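Local coordinates for protein fructose-bisphosphate aldolase class I (Thermoproteus tenax, PDB 1W8S) that belongs to the DeoC/LacD family of class I aldolases, enzymes built on the TIM-barrel fold, and binds 1,6-di-O-phosphono-beta-D-fructofuranose in its pocket, at residues 5-8 with 9-12; 164-167 with 168-171; 58-61 with 62-66. The protein carries 2 engineered substitutions. One frame throughout, in Å; residues are numbered along the deposited sequence.

Interaction 1: 5-8 with 9-12; sequences TEKF and LRIF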
loop_
_atom_site.group_PDB
_atom_site.type_symbol
_atom_site.label_atom_id
_atom_site.label_comp_id
_atom_site.label_asym_id
_atom_site.label_seq_id
_atom_site.Cartn_x
_atom_site.Cartn_y
_atom_site.Cartn_z
ATOM N N THR E 5 0.805 11.437 -30.173
ATOM C CA THR E 5 0.630 10.467 -31.236
ATOM C C THR E 5 1.363 10.967 -32.485
ATOM O O THR E 5 2.142 10.240 -33.094
ATOM C CB THR E 5 -0.843 10.281 -31.530
ATOM O OG1 THR E 5 -1.484 9.660 -30.418
ATOM C CG2 THR E 5 -1.051 9.328 -32.721
ATOM N N GLU E 6 1.183 12.242 -32.814
ATOM C CA GLU E 6 1.880 12.806 -33.974
ATOM C C GLU E 6 3.398 12.749 -33.797
ATOM O O GLU E 6 4.092 12.480 -34.749
ATOM C CB GLU E 6 1.401 14.236 -34.283
ATOM C CG GLU E 6 -0.055 14.293 -34.742
ATOM C CD GLU E 6 -0.549 15.717 -34.997
ATOM O OE1 GLU E 6 0.048 16.691 -34.460
ATOM O OE2 GLU E 6 -1.540 15.861 -35.749
ATOM N N LYS E 7 3.900 12.962 -32.585
ATOM C CA LYS E 7 5.331 12.851 -32.317
ATOM C C LYS E 7 5.812 11.408 -32.472
ATOM O O LYS E 7 6.881 11.158 -33.048
ATOM C CB LYS E 7 5.644 13.339 -30.904
ATOM C CG LYS E 7 7.103 13.346 -30.545
ATOM C CD LYS E 7 7.355 14.114 -29.257
ATOM C CE LYS E 7 8.785 14.558 -29.151
ATOM N NZ LYS E 7 9.234 14.680 -27.720
ATOM N N PHE E 8 5.020 10.469 -31.942
ATOM C CA PHE E 8 5.282 9.050 -32.104
ATOM C C PHE E 8 5.407 8.659 -33.589
ATOM O O PHE E 8 6.371 8.021 -33.984
ATOM C CB PHE E 8 4.211 8.210 -31.449
ATOM C CG PHE E 8 4.523 6.751 -31.483
ATOM C CD1 PHE E 8 5.389 6.187 -30.549
ATOM C CD2 PHE E 8 4.031 5.959 -32.521
ATOM C CE1 PHE E 8 5.724 4.832 -30.630
ATOM C CE2 PHE E 8 4.368 4.613 -32.606
ATOM C CZ PHE E 8 5.205 4.052 -31.667
ATOM N N LEU E 9 4.440 9.060 -34.399
ATOM C CA LEU E 9 4.446 8.737 -35.828
ATOM C C LEU E 9 5.627 9.353 -36.548
ATOM O O LEU E 9 6.185 8.744 -37.454
ATOM C CB LEU E 9 3.136 9.196 -36.452
ATOM C CG LEU E 9 1.903 8.454 -35.891
ATOM C CD1 LEU E 9 0.607 9.093 -36.360
ATOM C CD2 LEU E 9 1.933 7.007 -36.307
ATOM N N ARG E 10 6.026 10.563 -36.154
ATOM C CA ARG E 10 7.151 11.233 -36.805
ATOM C C ARG E 10 8.438 10.473 -36.555
ATOM O O ARG E 10 9.271 10.346 -37.450
ATOM C CB ARG E 10 7.336 12.665 -36.298
ATOM C CG ARG E 10 6.347 13.665 -36.859
ATOM C CD ARG E 10 6.693 15.122 -36.528
ATOM N NE ARG E 10 5.969 15.589 -35.335
ATOM C CZ ARG E 10 6.525 15.906 -34.174
ATOM N NH1 ARG E 10 5.755 16.315 -33.171
ATOM N NH2 ARG E 10 7.847 15.822 -34.000
ATOM N N ILE E 11 8.602 9.980 -35.332
ATOM C CA ILE E 11 9.853 9.346 -34.923
ATOM C C ILE E 11 9.894 7.891 -35.352
ATOM O O ILE E 11 10.908 7.418 -35.906
ATOM C CB ILE E 11 10.023 9.446 -33.390
ATOM C CG1 ILE E 11 10.196 10.922 -32.984
ATOM C CG2 ILE E 11 11.257 8.603 -32.907
ATOM C CD1 ILE E 11 10.117 11.150 -31.458
ATOM N N PHE E 12 8.794 7.191 -35.098
ATOM C CA PHE E 12 8.715 5.739 -35.264
ATOM C C PHE E 12 7.978 5.274 -36.522
ATOM O O PHE E 12 7.931 4.079 -36.798
ATOM C CB PHE E 12 8.083 5.111 -34.022
ATOM C CG PHE E 12 8.922 5.263 -32.775
ATOM C CD1 PHE E 12 9.996 4.439 -32.551
ATOM C CD2 PHE E 12 8.645 6.263 -31.848
ATOM C CE1 PHE E 12 10.764 4.590 -31.393
ATOM C CE2 PHE E 12 9.409 6.416 -30.697
ATOM C CZ PHE E 12 10.467 5.585 -30.474
#
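Residues 5-12 run through a single alpha-helix, 4-12, in which Leu9 N, Arg10 N, Ile11 N and Phe12 N bond to the carbonyls of Thr5, Glu6, Lys7 and Phe8, the shortest being Phe12 N to Phe8 O at 2.8 Å. This helix precedes strand 18-22 of the TIM barrel, and one of its sides is lined by two aromatic rings a turn apart. The Phe8 and Phe12 rings lie near parallel, with planes 26° apart and centroids 4.8 Å from each other, but are displaced along their planes, with little of one ring over the other. Phe8 CG stands anti to its own N (chi1 -174°) and Phe12 CG beside its N (chi1 -65°), which brings Phe12 CB over a face of the Phe8 ring in a CH-pi contact, 4.0 Å from the centroid. Elsewhere, the Leu9 side chain lies alongside that of Thr5, CD1 against CG2, while Thr5 OG1 is hydrogen-bonded to Asp174 O. Lys7 NZ is hydrogen-bonded to Asp138 O, and Lys7 CG packs against Ile11 CD1 at 3.8 Å. Arg10, bent at chi3, folds back over the same turn: its guanidinium lays one face on Lys7 CA, with NH1 3.7 Å from Lys7 CB.

Interaction 2: 164-167 with 168-171; sequences AARI and ALEL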
loop_
_atom_site.group_PDB
_atom_site.type_symbol
_atom_site.label_atom_id
_atom_site.label_comp_id
_atom_site.label_asym_id
_atom_site.label_seq_id
_atom_site.Cartn_x
_atom_site.Cartn_y
_atom_site.Cartn_z
ATOM N N ALA E 164 -8.779 -5.009 -25.522
ATOM C CA ALA E 164 -7.432 -4.589 -25.192
ATOM C C ALA E 164 -7.161 -3.227 -25.831
ATOM O O ALA E 164 -6.621 -2.324 -25.210
ATOM C CB ALA E 164 -6.443 -5.602 -25.685
ATOM N N ALA E 165 -7.529 -3.110 -27.093
ATOM C CA ALA E 165 -7.274 -1.921 -27.871
ATOM C C ALA E 165 -8.070 -0.744 -27.308
ATOM O O ALA E 165 -7.549 0.366 -27.166
ATOM C CB ALA E 165 -7.655 -2.172 -29.323
ATOM N N ARG E 166 -9.329 -0.977 -26.983
ATOM C CA ARG E 166 -10.180 0.132 -26.558
ATOM C C ARG E 166 -9.646 0.632 -25.198
ATOM O O ARG E 166 -9.600 1.840 -24.967
ATOM C CB ARG E 166 -11.652 -0.249 -26.437
ATOM C CG ARG E 166 -12.557 0.949 -26.103
ATOM C CD ARG E 166 -12.334 2.166 -26.986
ATOM N NE ARG E 166 -13.384 3.161 -26.818
ATOM C CZ ARG E 166 -14.058 3.743 -27.809
ATOM N NH1 ARG E 166 -13.804 3.477 -29.094
ATOM N NH2 ARG E 166 -15.003 4.600 -27.519
ATOM N N ILE E 167 -9.266 -0.284 -24.312
ATOM C CA ILE E 167 -8.757 0.114 -22.975
ATOM C C ILE E 167 -7.531 1.024 -23.111
ATOM O O ILE E 167 -7.394 2.016 -22.407
ATOM C CB ILE E 167 -8.405 -1.103 -22.130
ATOM C CG1 ILE E 167 -9.646 -1.874 -21.727
ATOM C CG2 ILE E 167 -7.689 -0.666 -20.840
ATOM C CD1 ILE E 167 -9.365 -3.319 -21.327
ATOM N N ALA E 168 -6.650 0.708 -24.052
ATOM C CA ALA E 168 -5.448 1.494 -24.246
ATOM C C ALA E 168 -5.788 2.917 -24.678
ATOM O O ALA E 168 -5.234 3.876 -24.168
ATOM C CB ALA E 168 -4.539 0.821 -25.220
ATOM N N LEU E 169 -6.749 3.052 -25.594
ATOM C CA LEU E 169 -7.222 4.360 -25.969
ATOM C C LEU E 169 -7.810 5.115 -24.793
ATOM O O LEU E 169 -7.485 6.252 -24.582
ATOM C CB LEU E 169 -8.263 4.250 -27.089
ATOM C CG LEU E 169 -9.085 5.509 -27.405
ATOM C CD1 LEU E 169 -8.232 6.594 -27.997
ATOM C CD2 LEU E 169 -10.241 5.132 -28.350
ATOM N N GLU E 170 -8.675 4.459 -24.043
ATOM C CA GLU E 170 -9.390 5.075 -22.933
ATOM C C GLU E 170 -8.450 5.595 -21.825
ATOM O O GLU E 170 -8.720 6.627 -21.196
ATOM C CB GLU E 170 -10.391 4.076 -22.351
ATOM C CG GLU E 170 -11.445 3.613 -23.353
ATOM C CD GLU E 170 -12.693 4.456 -23.417
ATOM O OE1 GLU E 170 -12.851 5.363 -22.589
ATOM O OE2 GLU E 170 -13.547 4.170 -24.306
ATOM N N LEU E 171 -7.367 4.872 -21.583
ATOM C CA LEU E 171 -6.423 5.211 -20.500
ATOM C C LEU E 171 -5.340 6.256 -20.886
ATOM O O LEU E 171 -4.584 6.720 -20.021
ATOM C CB LEU E 171 -5.786 3.940 -19.945
ATOM C CG LEU E 171 -6.758 3.012 -19.193
ATOM C CD1 LEU E 171 -6.067 1.792 -18.818
ATOM C CD2 LEU E 171 -7.414 3.630 -17.968
HETATM O O HOH W 1 -16.026 4.636 -24.602
#
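Arg166 and Glu170, one turn apart on helix 158-171, form an i to i+4 salt bridge near the end of the helix that links strands 141-145 and 175-179 in a beta-alpha-beta unit of the TIM barrel. The charged contact is made through the inner nitrogen of the guanidinium: Arg166 NE donates to Glu170 OE2 at 2.7 Å and an N-H...O angle of 162°. OE2 sits at the edge of the guanidinium, in its plane, but is approached from the anti side of the carboxylate, and the two planar groups are turned 38° apart. Bends at chi2 in both residues allow this meeting; in Glu170 the torsion is -89°, which swings the carboxylate across to the arginine. A water adds a second link, accepting from Arg166 NH2 and donating to Glu170 OE2, so that OE2 of the buried Glu170 receives at least the NE-H and, over a rather short distance, the water. The rest of the guanidinium reaches beyond the helix, with NH1 bonded to Val193 O and to Ala41 O of a neighbouring subunit, an arrangement that should help fix the group's rotation.

Backbone bonding is regular, from Ala168 N to Ala164 O through to Leu171 N to Ile167 O, with Glu170 N to Arg166 O at 2.9 Å.

Of the apolar contacts, one flanks the ion pair: Leu169 extends alongside Arg166, its CD2 lying over one face of the guanidinium and 3.9 Å from Arg166 CD. Ala165 and Ala168 instead pack on Met176 of strand 175-179, joining the helix to the barrel wall. Further round the helix, Ile167 and Leu171 run alongside each other, and Ile167 CG2 touches Leu171 CD1 at 3.6 Å.

Interaction 3: 58-61 with 62-66; sequences VVFQ and RGIAE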
loop_
_atom_site.group_PDB
_atom_site.type_symbol
_atom_site.label_atom_id
_atom_site.label_comp_id
_atom_site.label_asym_id
_atom_site.label_seq_id
_atom_site.Cartn_x
_atom_site.Cartn_y
_atom_site.Cartn_z
ATOM N N VAL E 58 13.801 0.306 -31.208
ATOM C CA VAL E 58 14.000 -0.846 -30.346
ATOM C C VAL E 58 13.272 -0.595 -29.015
ATOM O O VAL E 58 13.102 0.561 -28.614
ATOM C CB VAL E 58 15.504 -1.080 -30.079
ATOM C CG1 VAL E 58 16.207 -1.532 -31.317
ATOM C CG2 VAL E 58 16.176 0.204 -29.541
ATOM N N VAL E 59 12.833 -1.664 -28.352
ATOM C CA VAL E 59 12.243 -1.586 -27.022
ATOM C C VAL E 59 13.236 -2.252 -26.053
ATOM O O VAL E 59 13.534 -3.438 -26.210
ATOM C CB VAL E 59 10.911 -2.343 -26.967
ATOM C CG1 VAL E 59 10.280 -2.250 -25.599
ATOM C CG2 VAL E 59 9.947 -1.819 -28.019
ATOM N N PHE E 60 13.765 -1.492 -25.094
ATOM C CA PHE E 60 14.703 -2.005 -24.084
ATOM C C PHE E 60 14.144 -1.713 -22.673
ATOM O O PHE E 60 13.497 -0.694 -22.469
ATOM C CB PHE E 60 16.051 -1.278 -24.130
ATOM C CG PHE E 60 16.961 -1.611 -25.310
ATOM C CD1 PHE E 60 16.731 -2.682 -26.172
ATOM C CD2 PHE E 60 18.112 -0.848 -25.499
ATOM C CE1 PHE E 60 17.590 -2.937 -27.208
ATOM C CE2 PHE E 60 18.990 -1.107 -26.521
ATOM C CZ PHE E 60 18.730 -2.156 -27.385
ATOM N N GLN E 61 14.460 -2.588 -21.720
ATOM C CA GLN E 61 14.352 -2.262 -20.281
ATOM C C GLN E 61 15.501 -1.336 -19.915
ATOM O O GLN E 61 16.497 -1.230 -20.631
ATOM C CB GLN E 61 14.430 -3.518 -19.412
ATOM C CG GLN E 61 13.445 -4.611 -19.726
ATOM C CD GLN E 61 12.085 -4.372 -19.144
ATOM O OE1 GLN E 61 11.914 -3.575 -18.195
ATOM N NE2 GLN E 61 11.103 -5.082 -19.682
ATOM N N ARG E 62 15.374 -0.678 -18.773
ATOM C CA ARG E 62 16.315 0.339 -18.343
ATOM C C ARG E 62 17.757 -0.112 -18.250
ATOM O O ARG E 62 18.635 0.653 -18.553
ATOM C CB ARG E 62 15.912 0.912 -16.988
ATOM C CG ARG E 62 16.020 -0.084 -15.803
ATOM C CD ARG E 62 15.909 0.571 -14.412
ATOM N NE ARG E 62 16.820 1.715 -14.295
ATOM C CZ ARG E 62 16.566 2.787 -13.544
ATOM N NH1 ARG E 62 15.480 2.840 -12.777
ATOM N NH2 ARG E 62 17.415 3.793 -13.523
ATOM N N GLY E 63 17.999 -1.355 -17.888
ATOM C CA GLY E 63 19.372 -1.814 -17.671
ATOM C C GLY E 63 20.114 -1.987 -18.994
ATOM O O GLY E 63 21.287 -1.667 -19.112
ATOM N N ILE E 64 19.415 -2.545 -19.980
ATOM C CA ILE E 64 19.937 -2.666 -21.320
ATOM C C ILE E 64 20.107 -1.298 -21.964
ATOM O O ILE E 64 21.096 -1.054 -22.627
ATOM C CB ILE E 64 19.006 -3.553 -22.210
ATOM C CG1 ILE E 64 18.804 -4.947 -21.614
ATOM C CG2 ILE E 64 19.515 -3.616 -23.652
ATOM C CD1 ILE E 64 19.994 -5.764 -21.502
ATOM N N ALA E 65 19.133 -0.418 -21.817
ATOM C CA ALA E 65 19.315 0.957 -22.314
ATOM C C ALA E 65 20.554 1.623 -21.679
ATOM O O ALA E 65 21.346 2.252 -22.371
ATOM C CB ALA E 65 18.093 1.781 -22.073
ATOM N N GLU E 66 20.724 1.510 -20.360
ATOM C CA GLU E 66 21.822 2.221 -19.682
ATOM C C GLU E 66 23.150 1.705 -20.164
ATOM O O GLU E 66 24.061 2.472 -20.407
ATOM C CB GLU E 66 21.750 2.042 -18.154
ATOM C CG GLU E 66 22.811 2.787 -17.358
ATOM C CD GLU E 66 22.651 2.556 -15.868
ATOM O OE1 GLU E 66 22.993 1.475 -15.390
ATOM O OE2 GLU E 66 22.166 3.460 -15.177
#
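Gln61, Phe60 and Ile64 carry this turn from strand into helix, where strand 57-60 of the TIM barrel gives way to helix 62-68 as the first step of a beta-alpha-beta unit completed by strand 75-81. The N-to-C directions of strand 58-60 and helix 62-66 differ by 114°, and the axes of these segments pass 7.9 Å apart, so the chain turns sharply at Gln61. That residue occupies the N-cap position and contributes through its backbone: its carbonyl accepts the first i to i+4 bond of the helix from Ala65 N, at 3.0 Å and an almost straight 175°. Its side chain lies about 7 Å from the bound 1,6-di-O-phosphono-beta-D-fructofuranose and packs on Glu170 of a neighbouring subunit.

The CB of Phe60 is directed toward the helix, and the ring offers a face to Ile64, whose side chain crosses it at about a right angle. The CG2 branch of Ile64, anti to the backbone N, does the touching; the CG1 branch leads off elsewhere. On the opposite face Val58 CG2 sits toward the rim, 4.1 Å above the plane, so that the ring has a branched side chain on each face, centred on the helix side and off-centre on the strand side. Phe60 CB also meets Ala65 CB at 4.2 Å, a looser apolar contact. Over the centre of the ring, Ile64 CG2 stands 3.6 Å from the centroid and only 12° off the normal, a well-centred CH-pi contact.

In the fold
All three contacts are local, but they serve different parts of the barrel. Interaction 1 is partly buried, on the helix that precedes strand 18-22, and combines aromatic packing on one side with more exposed charged chains on another. Interactions 2 and 3 are fully buried and lie on opposite sides of the chain's centre, their centres 25 Å apart, each within its own beta-alpha-beta unit. Interaction 2 stays inside one helix and is dominated by an ion pair; interaction 3 joins strand to helix, chiefly by apolar packing. Across subunits these two regions meet: Leu169 and Glu170 of one copy pack on Ile64 and Gln61 of another.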